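Local coordinates for Non-reducing end alpha-L-arabinofuranosidase BoGH43B (Bacteroides ovatus, PDB 5JOZ), which releases terminal alpha-L-arabinofuranose from the side branches of xyloglucan, as a family 43 glycoside hydrolase of the gut bacterium's periplasm, at residues 14-19 with 252-257; 27-32 with 39-44; 264-269 with 363-368; 75-80 with 124-129. All coordinates share one frame; numbering follows the deposited sequence.

Contact 1 (14-19 with 252-257); sequences NPDPSI and VCLGIR
P17 lays the outer rim of its ring along residues 252-254, one carbon to each residue. CB meets V252 CG2 at 3.9 Å, CG sits 3.5 Å from the carbonyl carbon C of C253, and CD faces L254 CB at 3.9 Å. V252 CG2 also reaches I19 CB (4.0 Å), so one methyl bridges P17 and I19. On the other flank L254, with CG wedged between its own backbone N and carbonyl carbon (chi1 70°), brings CD2 against the backbone at D16 and its carboxylate, 3.5 Å from D16 OD1; the two side chains run alongside each other. An alanine in place of P17 would probably open a gap over the C253 carbonyl and leave the backbone of the D16 turn freer to move. The two segments run nearly antiparallel here, yet no hydrogen bond joins them. Polar partners stand farther out: S31 OG bonds D16 OD2, R268 makes a long, weak ion pair with OD1, and D240 OD2 takes both I19 N and S18 OG. The contact thus seats the start of strand 18-22, innermost in the first propeller blade, against strand 249-256 of the last, where the ring of blades closes. A leucine methyl therefore lies beside the carboxylate of D16, the inferred proton acceptor, which is probably oriented chiefly by S31, while proline and valine pack the chain just after it.

Contact 2 (27-32 with 39-44); sequences YLVTST and LPVYHS
Backbone bonds join L28 and Y42 in an antiparallel hydrogen-bonded pair. Y42 N to L28 O is the shorter and straighter at 2.8 Å (168° at the hydrogen); L28 N to Y42 O, at 3.0 Å, is more bent. Past the end of strand 27-29, L39 N reaches T32 OG1 at 3.0 Å. Weaker CA-H...O contacts fill in between, among them V29 CA to P40 O (3.2 Å). Aromatic packing marks the Y27-H43 end. Y27 CG is anti to its carbonyl carbon (chi1 -60°) and H43 CG to its backbone N, which lays the rings alongside each other, planes 16° apart but barely overlapping, with Y27 CE1 3.5 Å from H43 CD2; H43 NE2 is held by D25. Apolar contacts follow on both faces, V29 CG1 against V41 CG2 on that of Y27 and H43, L28 CD2 against Y42 CD2 on the reverse. The T32 methyl CG2 presses on P40 CD at 3.3 Å, closer than usual for two carbons. T30 OG1 lies in the plane of the Y42 ring, at its edge. In this first-blade hairpin S31 OG probably helps orient the D16 carboxylate directly, while T30 OG1 and Y42 OH bond N14 OD1 and hold the chain just before it.

Contact 3 (264-269 with 363-368); sequences QHLGRE and RRQAAF
The interface between the catalytic propeller and the C-terminal concanavalin A-like domain runs through this contact, where the loop 264-269 meets residues 363-368 of the second domain. L266 carries it, one methyl to each partner. With CG anti to its carbonyl carbon (chi1 -54°) and the chain extended beyond, CD1 stands almost exactly over the centre of the F368 ring, 3.7 Å from the centroid and 5° off the normal, a CH-pi contact. CD2 presses on the Q365 amide, 3.6 Å from NE2. H265 approaches the same phenylalanine obliquely, its CE1 3.8 Å from F368 CD1. A water, in the plane of the imidazole at its edge, ties the three polar groups together: it lies 2.9 Å from H265 NE2, accepts from Q365 NE2 and donates to F368 O at 2.6 Å. Q365 NE2 donates again to A367 O (2.9 Å), and its OE1 is bonded by Y447 OH, so both ends of the amide are gripped and its rotation is fixed. Within the loop, Q264 OE1 accepts from G267 N at 2.8 Å, bracing a turn at G267, where a side chain would collide with the preceding carbonyl O. The loop links strands 249-256 and 269-277 of the last blade; its backbone also bonds N470, in the short helix 470-473, and V479, while residues 363-368 run on from strand 359-364, with A367 touching strand 496-505.

Contact 4 (75-80 with 124-129); sequences QYAPTL and YVDPSI
T79 has its methyl CG2 anti to the backbone N and OG1 anti to the carbonyl carbon (chi1 -63°), which sets the methyl 3.5 Å from S128 OG and turns the hydroxyl to a bridging water. D126, with CG likewise opposite its carbonyl carbon (chi1 -60°), brings OD1 to within 3.2 Å of A77 CB. The water accepts from T79 OG1 (2.7 Å) and donates to two carbonyls, A77 O at 2.8 Å and P127 O at 2.7 Å, linking A77 and T79 to P127. A valine in place of T79 would probably leave this water without its hydroxyl donor and weaken the link to the two carbonyls. At the Y76 end, V125 CG2 leans obliquely on the Y76 ring, 3.7 Å from CD2, and the ring is steadied by edge-to-face neighbours Y94 and F33. Beyond the pair, S128 OG bonds H179 ND1, and D126 OD2 bonds G177 N, next to the proton donor E176, whose pKa and orientation D126 is inferred to tune. The segments run nearly parallel, 12° apart, into the innermost strands of the second and third blades, which lie side by side around the axis of the five-bladed family 43 propeller, D126 at the start of one.

How the contacts relate
All four contacts are buried; contacts 1, 2 and 3 are centred about 9 Å from the chain centre and contact 4 about 14 Å, with Y76 and V125 partly exposed. Contact 2 lies within one blade and alone has regular sheet bonding; contacts 1 and 4 join different blades, by apolar packing in contact 1 and a bridging water beside apolar packing in contact 4. Both feature an Asp-Pro-Ser run entering an inner strand, D16 to S18 and D126 to S128, meeting where D16 packs on A77. Contact 3 joins two domains, away from the annotated sites. It reaches contacts 1 and 2, through R268 O bonded to N14 N and R364 packed on T32 and P40, but not contact 4.

Contact 1 (14-19 with 252-257)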
loop_
_atom_site.group_PDB
_atom_site.type_symbol
_atom_site.label_atom_id
_atom_site.label_comp_id
_atom_site.label_asym_id
_atom_site.label_seq_id
_atom_site.Cartn_x
_atom_site.Cartn_y
_atom_site.Cartn_z
ATOM N N ASN A 14 2.324 -2.190 -1.076
ATOM C CA ASN A 14 1.456 -2.136 -2.250
ATOM C C ASN A 14 0.680 -3.466 -2.392
ATOM O O ASN A 14 0.814 -4.190 -3.379
ATOM C CB ASN A 14 2.288 -1.832 -3.503
ATOM C CG ASN A 14 2.420 -0.337 -3.773
ATOM O OD1 ASN A 14 1.421 0.350 -3.973
ATOM N ND2 ASN A 14 3.652 0.170 -3.786
ATOM N N PRO A 15 -0.143 -3.790 -1.395
ATOM C CA PRO A 15 -0.824 -5.074 -1.406
ATOM C C PRO A 15 -2.120 -5.104 -2.221
ATOM O O PRO A 15 -2.663 -4.061 -2.595
ATOM C CB PRO A 15 -1.147 -5.304 0.086
ATOM C CG PRO A 15 -0.854 -4.011 0.795
ATOM C CD PRO A 15 -0.579 -2.978 -0.250
ATOM N N ASP A 16 -2.604 -6.322 -2.464
ATOM C CA ASP A 16 -3.945 -6.581 -3.018
ATOM C C ASP A 16 -4.129 -5.928 -4.392
ATOM O O ASP A 16 -5.108 -5.199 -4.607
ATOM C CB ASP A 16 -5.032 -6.099 -2.043
ATOM C CG ASP A 16 -4.947 -6.766 -0.684
ATOM O OD1 ASP A 16 -4.883 -8.007 -0.635
ATOM O OD2 ASP A 16 -4.990 -6.053 0.343
ATOM N N PRO A 17 -3.179 -6.171 -5.320
ATOM C CA PRO A 17 -3.213 -5.449 -6.581
ATOM C C PRO A 17 -4.434 -5.809 -7.406
ATOM O O PRO A 17 -4.747 -7.004 -7.520
ATOM C CB PRO A 17 -1.928 -5.911 -7.286
ATOM C CG PRO A 17 -1.662 -7.264 -6.737
ATOM C CD PRO A 17 -2.091 -7.167 -5.300
ATOM N N SER A 18 -5.114 -4.801 -7.961
ATOM C CA SER A 18 -6.164 -5.035 -8.958
ATOM C C SER A 18 -5.882 -4.236 -10.224
ATOM O O SER A 18 -5.571 -3.050 -10.149
ATOM C CB SER A 18 -7.529 -4.682 -8.400
ATOM O OG SER A 18 -8.528 -4.931 -9.358
ATOM N N ILE A 19 -6.023 -4.885 -11.380
ATOM C CA ILE A 19 -5.607 -4.315 -12.674
ATOM C C ILE A 19 -6.750 -4.249 -13.680
ATOM O O ILE A 19 -7.659 -5.057 -13.629
ATOM C CB ILE A 19 -4.458 -5.147 -13.299
ATOM C CG1 ILE A 19 -3.780 -4.384 -14.439
ATOM C CG2 ILE A 19 -4.937 -6.516 -13.792
ATOM C CD1 ILE A 19 -2.364 -4.850 -14.691
ATOM N N VAL A 252 -1.326 -10.123 -12.058
ATOM C CA VAL A 252 -0.659 -9.431 -10.962
ATOM C C VAL A 252 -1.126 -10.099 -9.679
ATOM O O VAL A 252 -2.216 -10.655 -9.634
ATOM C CB VAL A 252 -0.891 -7.908 -10.952
ATOM C CG1 VAL A 252 -0.280 -7.295 -12.201
ATOM C CG2 VAL A 252 -2.385 -7.561 -10.815
ATOM N N CYS A 253 -0.264 -10.083 -8.671
ATOM C CA CYS A 253 -0.555 -10.663 -7.361
ATOM C C CYS A 253 0.368 -10.025 -6.332
ATOM O O CYS A 253 1.312 -9.300 -6.698
ATOM C CB CYS A 253 -0.313 -12.166 -7.376
ATOM S SG CYS A 253 1.448 -12.590 -7.404
ATOM N N LEU A 254 0.098 -10.307 -5.060
ATOM C CA LEU A 254 0.906 -9.806 -3.968
ATOM C C LEU A 254 1.860 -10.879 -3.498
ATOM O O LEU A 254 1.654 -12.055 -3.750
ATOM C CB LEU A 254 0.038 -9.332 -2.790
ATOM C CG LEU A 254 -0.757 -10.312 -1.908
ATOM C CD1 LEU A 254 0.101 -11.212 -1.021
ATOM C CD2 LEU A 254 -1.747 -9.529 -1.064
ATOM N N GLY A 255 2.894 -10.452 -2.791
ATOM C CA GLY A 255 3.832 -11.359 -2.141
ATOM C C GLY A 255 4.720 -10.604 -1.174
ATOM O O GLY A 255 4.615 -9.372 -1.039
ATOM N N ILE A 256 5.617 -11.334 -0.520
ATOM C CA ILE A 256 6.600 -10.722 0.380
ATOM C C ILE A 256 8.004 -11.131 -0.035
ATOM O O ILE A 256 8.172 -12.159 -0.693
ATOM C CB ILE A 256 6.328 -11.074 1.856
ATOM C CG1 ILE A 256 6.327 -12.594 2.073
ATOM C CG2 ILE A 256 4.995 -10.466 2.295
ATOM C CD1 ILE A 256 6.318 -13.015 3.528
ATOM N N ARG A 257 8.985 -10.297 0.327
ATOM C CA ARG A 257 10.414 -10.569 0.121
ATOM C C ARG A 257 11.031 -10.668 1.498
ATOM O O ARG A 257 11.393 -9.640 2.060
ATOM C CB ARG A 257 11.098 -9.423 -0.616
ATOM C CG ARG A 257 10.787 -9.307 -2.102
ATOM C CD ARG A 257 10.812 -7.841 -2.527
ATOM N NE ARG A 257 12.050 -7.390 -3.129
ATOM C CZ ARG A 257 12.402 -6.115 -3.304
ATOM N NH1 ARG A 257 11.631 -5.106 -2.918
ATOM N NH2 ARG A 257 13.571 -5.847 -3.874
#

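Contact 2 (27-32 with 39-44)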
loop_
_atom_site.group_PDB
_atom_site.type_symbol
_atom_site.label_atom_id
_atom_site.label_comp_id
_atom_site.label_asym_id
_atom_site.label_seq_id
_atom_site.Cartn_x
_atom_site.Cartn_y
_atom_site.Cartn_z
ATOM N N TYR A 27 -4.013 0.172 -15.736
ATOM C CA TYR A 27 -4.201 0.872 -14.475
ATOM C C TYR A 27 -4.281 -0.144 -13.352
ATOM O O TYR A 27 -4.797 -1.250 -13.525
ATOM C CB TYR A 27 -5.468 1.715 -14.542
ATOM C CG TYR A 27 -5.390 2.742 -15.636
ATOM C CD1 TYR A 27 -4.633 3.897 -15.469
ATOM C CD2 TYR A 27 -6.049 2.563 -16.843
ATOM C CE1 TYR A 27 -4.533 4.842 -16.478
ATOM C CE2 TYR A 27 -5.966 3.510 -17.853
ATOM C CZ TYR A 27 -5.200 4.642 -17.667
ATOM O OH TYR A 27 -5.095 5.587 -18.653
ATOM N N LEU A 28 -3.769 0.238 -12.194
ATOM C CA LEU A 28 -3.649 -0.668 -11.071
ATOM C C LEU A 28 -3.794 0.054 -9.747
ATOM O O LEU A 28 -3.289 1.157 -9.582
ATOM C CB LEU A 28 -2.299 -1.379 -11.148
ATOM C CG LEU A 28 -1.976 -2.520 -10.193
ATOM C CD1 LEU A 28 -0.968 -3.455 -10.865
ATOM C CD2 LEU A 28 -1.418 -2.019 -8.872
ATOM N N VAL A 29 -4.470 -0.602 -8.806
ATOM C CA VAL A 29 -4.663 -0.087 -7.462
ATOM C C VAL A 29 -4.189 -1.076 -6.439
ATOM O O VAL A 29 -4.240 -2.268 -6.666
ATOM C CB VAL A 29 -6.142 0.230 -7.132
ATOM C CG1 VAL A 29 -6.555 1.545 -7.774
ATOM C CG2 VAL A 29 -7.077 -0.914 -7.541
ATOM N N THR A 30 -3.797 -0.553 -5.280
ATOM C CA THR A 30 -3.372 -1.352 -4.152
ATOM C C THR A 30 -4.018 -0.813 -2.886
ATOM O O THR A 30 -4.367 0.360 -2.830
ATOM C CB THR A 30 -1.823 -1.304 -4.010
ATOM O OG1 THR A 30 -1.366 0.052 -3.977
ATOM C CG2 THR A 30 -1.177 -2.003 -5.185
ATOM N N SER A 31 -4.141 -1.675 -1.874
ATOM C CA SER A 31 -4.747 -1.320 -0.595
ATOM C C SER A 31 -3.848 -0.439 0.309
ATOM O O SER A 31 -2.617 -0.548 0.308
ATOM C CB SER A 31 -5.205 -2.584 0.147
ATOM O OG SER A 31 -4.160 -3.528 0.298
ATOM N N THR A 32 -4.494 0.417 1.087
ATOM C CA THR A 32 -3.824 1.455 1.879
ATOM C C THR A 32 -4.119 1.469 3.384
ATOM O O THR A 32 -3.365 2.070 4.143
ATOM C CB THR A 32 -4.159 2.843 1.306
ATOM O OG1 THR A 32 -5.540 2.889 0.905
ATOM C CG2 THR A 32 -3.336 3.111 0.104
ATOM N N LEU A 39 -5.942 4.133 -1.755
ATOM C CA LEU A 39 -6.015 3.430 -3.038
ATOM C C LEU A 39 -5.298 4.145 -4.177
ATOM O O LEU A 39 -5.943 4.700 -5.068
ATOM C CB LEU A 39 -7.492 3.184 -3.397
ATOM C CG LEU A 39 -8.349 2.613 -2.260
ATOM C CD1 LEU A 39 -9.774 2.298 -2.727
ATOM C CD2 LEU A 39 -7.666 1.394 -1.663
ATOM N N PRO A 40 -3.954 4.141 -4.155
ATOM C CA PRO A 40 -3.228 4.768 -5.246
ATOM C C PRO A 40 -3.504 4.099 -6.587
ATOM O O PRO A 40 -3.681 2.878 -6.649
ATOM C CB PRO A 40 -1.763 4.598 -4.830
ATOM C CG PRO A 40 -1.764 3.423 -3.940
ATOM C CD PRO A 40 -3.029 3.575 -3.160
ATOM N N VAL A 41 -3.560 4.914 -7.634
ATOM C CA VAL A 41 -3.770 4.466 -9.003
ATOM C C VAL A 41 -2.456 4.608 -9.753
ATOM O O VAL A 41 -2.005 5.726 -9.985
ATOM C CB VAL A 41 -4.804 5.344 -9.738
ATOM C CG1 VAL A 41 -4.958 4.887 -11.186
ATOM C CG2 VAL A 41 -6.139 5.332 -9.018
ATOM N N TYR A 42 -1.870 3.479 -10.153
ATOM C CA TYR A 42 -0.666 3.457 -10.985
ATOM C C TYR A 42 -1.043 3.242 -12.464
ATOM O O TYR A 42 -2.051 2.617 -12.759
ATOM C CB TYR A 42 0.277 2.344 -10.521
ATOM C CG TYR A 42 0.699 2.428 -9.063
ATOM C CD1 TYR A 42 1.828 3.174 -8.669
ATOM C CD2 TYR A 42 -0.019 1.758 -8.078
ATOM C CE1 TYR A 42 2.218 3.232 -7.334
ATOM C CE2 TYR A 42 0.355 1.817 -6.740
ATOM C CZ TYR A 42 1.475 2.552 -6.368
ATOM O OH TYR A 42 1.821 2.606 -5.025
ATOM N N HIS A 43 -0.208 3.751 -13.370
ATOM C CA HIS A 43 -0.435 3.696 -14.809
ATOM C C HIS A 43 0.778 3.047 -15.478
ATOM O O HIS A 43 1.903 3.346 -15.116
ATOM C CB HIS A 43 -0.656 5.113 -15.331
ATOM C CG HIS A 43 -0.822 5.213 -16.816
ATOM N ND1 HIS A 43 -0.464 6.340 -17.522
ATOM C CD2 HIS A 43 -1.317 4.342 -17.726
ATOM C CE1 HIS A 43 -0.715 6.155 -18.803
ATOM N NE2 HIS A 43 -1.238 4.954 -18.954
ATOM N N SER A 44 0.540 2.136 -16.424
ATOM C CA SER A 44 1.611 1.558 -17.248
ATOM C C SER A 44 1.155 1.366 -18.700
ATOM O O SER A 44 -0.043 1.319 -18.976
ATOM C CB SER A 44 2.066 0.222 -16.645
ATOM O OG SER A 44 3.173 -0.354 -17.334
#

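Contact 3 (264-269 with 363-368)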
loop_
_atom_site.group_PDB
_atom_site.type_symbol
_atom_site.label_atom_id
_atom_site.label_comp_id
_atom_site.label_asym_id
_atom_site.label_seq_id
_atom_site.Cartn_x
_atom_site.Cartn_y
_atom_site.Cartn_z
ATOM N N GLN A 264 9.627 -9.885 7.162
ATOM C CA GLN A 264 9.421 -8.866 6.128
ATOM C C GLN A 264 8.933 -7.567 6.752
ATOM O O GLN A 264 8.022 -7.561 7.586
ATOM C CB GLN A 264 8.484 -9.382 5.001
ATOM C CG GLN A 264 6.998 -9.493 5.332
ATOM C CD GLN A 264 6.212 -8.214 5.098
ATOM O OE1 GLN A 264 6.769 -7.203 4.688
ATOM N NE2 GLN A 264 4.905 -8.260 5.352
ATOM N N HIS A 265 9.542 -6.464 6.333
ATOM C CA HIS A 265 9.195 -5.131 6.854
ATOM C C HIS A 265 8.752 -4.123 5.800
ATOM O O HIS A 265 8.095 -3.154 6.155
ATOM C CB HIS A 265 10.333 -4.551 7.705
ATOM C CG HIS A 265 11.608 -4.297 6.959
ATOM N ND1 HIS A 265 12.453 -5.309 6.557
ATOM C CD2 HIS A 265 12.208 -3.139 6.594
ATOM C CE1 HIS A 265 13.504 -4.787 5.948
ATOM N NE2 HIS A 265 13.379 -3.471 5.958
ATOM N N LEU A 266 9.083 -4.343 4.524
ATOM C CA LEU A 266 8.638 -3.448 3.461
ATOM C C LEU A 266 7.145 -3.578 3.153
ATOM O O LEU A 266 6.577 -2.683 2.530
ATOM C CB LEU A 266 9.428 -3.677 2.173
ATOM C CG LEU A 266 10.960 -3.616 2.214
ATOM C CD1 LEU A 266 11.501 -3.632 0.792
ATOM C CD2 LEU A 266 11.476 -2.398 2.968
ATOM N N GLY A 267 6.518 -4.678 3.573
ATOM C CA GLY A 267 5.094 -4.902 3.337
ATOM C C GLY A 267 4.872 -5.869 2.187
ATOM O O GLY A 267 5.824 -6.414 1.616
ATOM N N ARG A 268 3.612 -6.106 1.853
ATOM C CA ARG A 268 3.305 -6.950 0.718
ATOM C C ARG A 268 3.412 -6.069 -0.553
ATOM O O ARG A 268 2.875 -4.963 -0.624
ATOM C CB ARG A 268 1.947 -7.638 0.895
ATOM C CG ARG A 268 1.888 -8.572 2.117
ATOM C CD ARG A 268 0.460 -8.956 2.499
ATOM N NE ARG A 268 -0.338 -7.788 2.931
ATOM C CZ ARG A 268 -1.668 -7.676 2.852
ATOM N NH1 ARG A 268 -2.434 -8.654 2.365
ATOM N NH2 ARG A 268 -2.250 -6.558 3.265
ATOM N N GLU A 269 4.173 -6.565 -1.518
ATOM C CA GLU A 269 4.488 -5.859 -2.751
ATOM C C GLU A 269 3.750 -6.524 -3.923
ATOM O O GLU A 269 3.146 -7.581 -3.754
ATOM C CB GLU A 269 6.010 -5.883 -2.937
ATOM C CG GLU A 269 6.710 -5.149 -1.803
ATOM C CD GLU A 269 8.218 -5.316 -1.777
ATOM O OE1 GLU A 269 8.686 -6.409 -1.396
ATOM O OE2 GLU A 269 8.933 -4.334 -2.090
ATOM N N ARG A 363 6.389 8.364 3.251
ATOM C CA ARG A 363 6.276 7.543 2.081
ATOM C C ARG A 363 6.771 6.137 2.328
ATOM O O ARG A 363 7.605 5.900 3.207
ATOM C CB ARG A 363 6.987 8.203 0.905
ATOM C CG ARG A 363 8.498 8.109 0.906
ATOM C CD ARG A 363 9.034 8.359 -0.490
ATOM N NE ARG A 363 9.227 9.770 -0.766
ATOM C CZ ARG A 363 9.643 10.254 -1.928
ATOM N NH1 ARG A 363 9.899 9.450 -2.953
ATOM N NH2 ARG A 363 9.795 11.562 -2.067
ATOM N N ARG A 364 6.253 5.226 1.511
ATOM C CA ARG A 364 6.576 3.814 1.569
ATOM C C ARG A 364 8.081 3.569 1.424
ATOM O O ARG A 364 8.717 4.135 0.532
ATOM C CB ARG A 364 5.866 3.078 0.433
ATOM C CG ARG A 364 4.350 3.019 0.536
ATOM C CD ARG A 364 3.732 2.837 -0.837
ATOM N NE ARG A 364 2.266 2.765 -0.798
ATOM C CZ ARG A 364 1.432 3.792 -0.599
ATOM N NH1 ARG A 364 1.882 5.036 -0.397
ATOM N NH2 ARG A 364 0.110 3.571 -0.600
ATOM N N GLN A 365 8.651 2.747 2.303
ATOM C CA GLN A 365 10.016 2.263 2.086
ATOM C C GLN A 365 10.012 1.254 0.927
ATOM O O GLN A 365 9.641 0.096 1.085
ATOM C CB GLN A 365 10.611 1.649 3.343
ATOM C CG GLN A 365 12.119 1.456 3.217
ATOM C CD GLN A 365 12.713 0.694 4.370
ATOM O OE1 GLN A 365 12.179 0.718 5.473
ATOM N NE2 GLN A 365 13.836 0.013 4.124
ATOM N N ALA A 366 10.425 1.733 -0.236
ATOM C CA ALA A 366 10.356 1.001 -1.490
ATOM C C ALA A 366 11.618 0.189 -1.806
ATOM O O ALA A 366 11.703 -0.410 -2.889
ATOM C CB ALA A 366 10.085 1.992 -2.621
ATOM N N ALA A 367 12.598 0.186 -0.900
ATOM C CA ALA A 367 13.809 -0.617 -1.078
ATOM C C ALA A 367 14.416 -1.045 0.256
ATOM O O ALA A 367 14.299 -0.352 1.268
ATOM C CB ALA A 367 14.828 0.155 -1.904
ATOM N N PHE A 368 15.041 -2.212 0.258
ATOM C CA PHE A 368 15.789 -2.655 1.418
ATOM C C PHE A 368 16.907 -1.676 1.721
ATOM O O PHE A 368 17.027 -1.214 2.849
ATOM C CB PHE A 368 16.354 -4.046 1.193
ATOM C CG PHE A 368 15.304 -5.107 1.176
ATOM C CD1 PHE A 368 14.649 -5.464 2.351
ATOM C CD2 PHE A 368 14.935 -5.720 -0.017
ATOM C CE1 PHE A 368 13.664 -6.450 2.337
ATOM C CE2 PHE A 368 13.956 -6.696 -0.035
ATOM C CZ PHE A 368 13.322 -7.065 1.141
HETATM O O HOH W 1 15.734 -2.034 4.934
#

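Contact 4 (75-80 with 124-129)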
loop_
_atom_site.group_PDB
_atom_site.type_symbol
_atom_site.label_atom_id
_atom_site.label_comp_id
_atom_site.label_asym_id
_atom_site.label_seq_id
_atom_site.Cartn_x
_atom_site.Cartn_y
_atom_site.Cartn_z
ATOM N N GLN A 75 -8.767 1.083 4.503
ATOM C CA GLN A 75 -9.013 0.500 3.181
ATOM C C GLN A 75 -8.346 -0.860 2.958
ATOM O O GLN A 75 -7.121 -0.975 3.034
ATOM C CB GLN A 75 -8.576 1.484 2.097
ATOM C CG GLN A 75 -9.344 2.789 2.101
ATOM C CD GLN A 75 -10.855 2.603 1.937
ATOM O OE1 GLN A 75 -11.307 1.592 1.420
ATOM N NE2 GLN A 75 -11.636 3.591 2.371
ATOM N N TYR A 76 -9.174 -1.873 2.690
ATOM C CA TYR A 76 -8.759 -3.258 2.429
ATOM C C TYR A 76 -8.729 -3.447 0.908
ATOM O O TYR A 76 -8.751 -2.462 0.173
ATOM C CB TYR A 76 -9.718 -4.246 3.115
ATOM C CG TYR A 76 -9.374 -4.583 4.531
ATOM C CD1 TYR A 76 -9.224 -3.572 5.478
ATOM C CD2 TYR A 76 -9.221 -5.912 4.945
ATOM C CE1 TYR A 76 -8.915 -3.860 6.803
ATOM C CE2 TYR A 76 -8.917 -6.217 6.277
ATOM C CZ TYR A 76 -8.762 -5.179 7.202
ATOM O OH TYR A 76 -8.455 -5.420 8.520
ATOM N N ALA A 77 -8.628 -4.685 0.429
ATOM C CA ALA A 77 -8.458 -4.959 -1.010
ATOM C C ALA A 77 -9.474 -4.256 -1.902
ATOM O O ALA A 77 -10.672 -4.456 -1.731
ATOM C CB ALA A 77 -8.515 -6.451 -1.272
ATOM N N PRO A 78 -8.999 -3.415 -2.838
ATOM C CA PRO A 78 -9.847 -2.805 -3.838
ATOM C C PRO A 78 -9.878 -3.628 -5.116
ATOM O O PRO A 78 -8.922 -4.359 -5.406
ATOM C CB PRO A 78 -9.132 -1.502 -4.117
ATOM C CG PRO A 78 -7.688 -1.908 -4.067
ATOM C CD PRO A 78 -7.600 -2.996 -3.033
ATOM N N THR A 79 -10.952 -3.492 -5.884
ATOM C CA THR A 79 -10.984 -4.015 -7.246
ATOM C C THR A 79 -11.221 -2.826 -8.198
ATOM O O THR A 79 -12.038 -1.959 -7.896
ATOM C CB THR A 79 -12.041 -5.134 -7.374
ATOM O OG1 THR A 79 -11.672 -6.223 -6.520
ATOM C CG2 THR A 79 -12.162 -5.633 -8.797
ATOM N N LEU A 80 -10.484 -2.790 -9.316
ATOM C CA LEU A 80 -10.534 -1.706 -10.318
ATOM C C LEU A 80 -11.043 -2.255 -11.650
ATOM O O LEU A 80 -10.481 -3.207 -12.185
ATOM C CB LEU A 80 -9.134 -1.111 -10.527
ATOM C CG LEU A 80 -8.813 -0.233 -11.746
ATOM C CD1 LEU A 80 -9.618 1.049 -11.767
ATOM C CD2 LEU A 80 -7.337 0.130 -11.755
ATOM N N TYR A 124 -18.722 -6.988 3.551
ATOM C CA TYR A 124 -17.916 -8.090 3.026
ATOM C C TYR A 124 -16.517 -7.602 2.636
ATOM O O TYR A 124 -16.350 -6.510 2.086
ATOM C CB TYR A 124 -18.613 -8.778 1.851
ATOM C CG TYR A 124 -19.929 -9.457 2.221
ATOM C CD1 TYR A 124 -19.994 -10.386 3.264
ATOM C CD2 TYR A 124 -21.103 -9.187 1.518
ATOM C CE1 TYR A 124 -21.190 -11.006 3.605
ATOM C CE2 TYR A 124 -22.307 -9.808 1.853
ATOM C CZ TYR A 124 -22.343 -10.717 2.891
ATOM O OH TYR A 124 -23.528 -11.336 3.219
ATOM N N VAL A 125 -15.510 -8.397 2.975
ATOM C CA VAL A 125 -14.131 -8.124 2.583
ATOM C C VAL A 125 -13.957 -8.540 1.125
ATOM O O VAL A 125 -14.682 -9.412 0.635
ATOM C CB VAL A 125 -13.130 -8.850 3.527
ATOM C CG1 VAL A 125 -13.031 -10.351 3.232
ATOM C CG2 VAL A 125 -11.758 -8.187 3.479
ATOM N N ASP A 126 -13.017 -7.905 0.434
ATOM C CA ASP A 126 -12.640 -8.279 -0.926
ATOM C C ASP A 126 -13.803 -8.295 -1.923
ATOM O O ASP A 126 -13.973 -9.253 -2.672
ATOM C CB ASP A 126 -11.931 -9.648 -0.906
ATOM C CG ASP A 126 -10.661 -9.641 -0.069
ATOM O OD1 ASP A 126 -10.239 -8.551 0.368
ATOM O OD2 ASP A 126 -10.079 -10.731 0.133
ATOM N N PRO A 127 -14.607 -7.223 -1.945
ATOM C CA PRO A 127 -15.652 -7.173 -2.959
ATOM C C PRO A 127 -15.022 -7.028 -4.331
ATOM O O PRO A 127 -14.084 -6.258 -4.486
ATOM C CB PRO A 127 -16.425 -5.901 -2.598
ATOM C CG PRO A 127 -15.401 -5.026 -1.942
ATOM C CD PRO A 127 -14.532 -5.974 -1.168
ATOM N N SER A 128 -15.520 -7.768 -5.312
ATOM C CA SER A 128 -15.032 -7.636 -6.677
ATOM C C SER A 128 -16.178 -7.364 -7.609
ATOM O O SER A 128 -17.295 -7.786 -7.342
ATOM C CB SER A 128 -14.307 -8.900 -7.109
ATOM O OG SER A 128 -13.687 -8.706 -8.366
ATOM N N ILE A 129 -15.889 -6.667 -8.707
ATOM C CA ILE A 129 -16.889 -6.417 -9.744
ATOM C C ILE A 129 -16.363 -6.859 -11.094
ATOM O O ILE A 129 -15.159 -6.916 -11.300
ATOM C CB ILE A 129 -17.351 -4.935 -9.810
ATOM C CG1 ILE A 129 -16.168 -3.958 -9.791
ATOM C CG2 ILE A 129 -18.289 -4.605 -8.650
ATOM C CD1 ILE A 129 -16.549 -2.534 -10.148
HETATM O O HOH W 2 -11.504 -6.045 -3.817
#